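Local coordinates for glyoxalase family protein (Bacillus cereus, PDB 1SS4) that is of unknown function but belongs to the glyoxalase (vicinal oxygen chelate) family, probably binds a metal ion and may act as a methylmalonyl-CoA epimerase, at residues A[87-90]-A[91-95]. Numbering follows the deposited sequence.
Sequences RTAP and VNALG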
loop_
_atom_site.group_PDB
_atom_site.type_symbol
_atom_site.label_atom_id
_atom_site.label_comp_id
_atom_site.label_asym_id
_atom_site.label_seq_id
_atom_site.Cartn_x
_atom_site.Cartn_y
_atom_site.Cartn_z
ATOM N N ARG A 87 8.499 1.417 9.438
ATOM C CA ARG A 87 8.211 2.735 8.875
ATOM C C ARG A 87 9.421 3.326 8.162
ATOM O O ARG A 87 9.267 3.966 7.132
ATOM C CB ARG A 87 7.767 3.701 9.968
ATOM C CG ARG A 87 6.360 3.466 10.482
ATOM C CD ARG A 87 6.103 4.374 11.700
ATOM N NE ARG A 87 7.114 4.193 12.749
ATOM C CZ ARG A 87 7.215 4.956 13.840
ATOM N NH1 ARG A 87 6.362 5.968 14.042
ATOM N NH2 ARG A 87 8.167 4.715 14.732
ATOM N N THR A 88 10.615 3.109 8.707
ATOM C CA THR A 88 11.813 3.646 8.075
ATOM C C THR A 88 12.678 2.565 7.419
ATOM O O THR A 88 13.896 2.679 7.370
ATOM C CB THR A 88 12.651 4.487 9.097
ATOM O OG1 THR A 88 12.734 3.798 10.348
ATOM C CG2 THR A 88 11.984 5.856 9.340
ATOM N N ALA A 89 12.041 1.515 6.913
ATOM C CA ALA A 89 12.772 0.431 6.262
ATOM C C ALA A 89 13.529 0.987 5.063
ATOM O O ALA A 89 13.108 1.987 4.460
ATOM C CB ALA A 89 11.789 -0.661 5.791
ATOM N N PRO A 90 14.665 0.376 4.720
ATOM C CA PRO A 90 15.384 0.904 3.555
ATOM C C PRO A 90 14.573 0.694 2.273
ATOM O O PRO A 90 13.661 -0.146 2.224
ATOM C CB PRO A 90 16.698 0.122 3.552
ATOM C CG PRO A 90 16.447 -1.066 4.419
ATOM C CD PRO A 90 15.469 -0.607 5.464
ATOM N N VAL A 91 14.888 1.473 1.241
ATOM C CA VAL A 91 14.174 1.329 -0.017
ATOM C C VAL A 91 14.392 -0.096 -0.538
ATOM O O VAL A 91 13.452 -0.735 -1.019
ATOM C CB VAL A 91 14.679 2.344 -1.066
ATOM C CG1 VAL A 91 14.027 2.072 -2.408
ATOM C CG2 VAL A 91 14.384 3.774 -0.595
ATOM N N ASN A 92 15.626 -0.593 -0.440
ATOM C CA ASN A 92 15.913 -1.943 -0.923
ATOM C C ASN A 92 15.656 -2.998 0.162
ATOM O O ASN A 92 16.581 -3.607 0.720
ATOM C CB ASN A 92 17.361 -2.032 -1.487
ATOM C CG ASN A 92 18.438 -1.607 -0.470
ATOM O OD1 ASN A 92 18.246 -0.667 0.316
ATOM N ND2 ASN A 92 19.583 -2.287 -0.505
ATOM N N ALA A 93 14.371 -3.170 0.479
ATOM C CA ALA A 93 13.919 -4.145 1.470
ATOM C C ALA A 93 12.686 -4.817 0.911
ATOM O O ALA A 93 11.934 -4.221 0.145
ATOM C CB ALA A 93 13.564 -3.457 2.805
ATOM N N LEU A 94 12.475 -6.058 1.302
ATOM C CA LEU A 94 11.319 -6.815 0.845
ATOM C C LEU A 94 10.054 -6.400 1.595
ATOM O O LEU A 94 10.094 -6.161 2.803
ATOM C CB LEU A 94 11.587 -8.315 1.019
ATOM C CG LEU A 94 12.740 -8.854 0.154
ATOM C CD1 LEU A 94 13.395 -10.054 0.837
ATOM C CD2 LEU A 94 12.224 -9.208 -1.247
ATOM N N GLY A 95 8.941 -6.320 0.868
ATOM C CA GLY A 95 7.668 -5.940 1.468
ATOM C C GLY A 95 7.120 -4.625 0.908
ATOM O O GLY A 95 7.685 -4.048 -0.024
#
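Pro90 and Ala93 meet where the chain folds back on itself, and the proline ring can be followed atom by atom. Pro90 CB meets the amide oxygen, 3.7 Å from Asn92 OD1, in van der Waals contact and not a hydrogen bond. One atom further out, Pro90 CG touches the methyl of Ala93, with CG to CB at 4.1 Å. That methyl rests against Pro90 at a second point too, since Ala93 CB also lies 3.4 Å from Pro90 O. A looser apolar neighbour follows, Ala89 CB being 4.5 Å from Ala93 CB.

In Asn92, CG sits between the backbone N and the carbonyl carbon (chi1 56°), which brings the amide round, and the amide's own rotation leaves OD1 on the side of Pro90 CB, although the CA-CB bond points away from the proline. The other end of the amide is fixed across the dimer interface: ND2 is hydrogen-bonded to Pro81 O of the second subunit. The CA-CB bond of Val91 heads away from 87-90, its CB coming 3.7 Å from Pro90 C.

No hydrogen bond joins 87-90 to 91-95; Pro90 O and Asn92 N are close, but the angle is poor. Within 91-95, Ala93 N gives a weak 3.0 Å bond to Val91 O, closing a three-residue turn. Before the proline, Ala89 O accepts a hydrogen bond from Arg137 NH2, tying the loop to strand 131-137 of the same chain. After the turn, Gly95 pairs antiparallel with a strand of the second subunit. With phi -88° and psi 69° at its centre, Asn92, this is an inverse gamma turn, here within the loop that links strand 71-79 of one four-stranded sheet to strand 95-103 of the other in this glyoxalase-family fold.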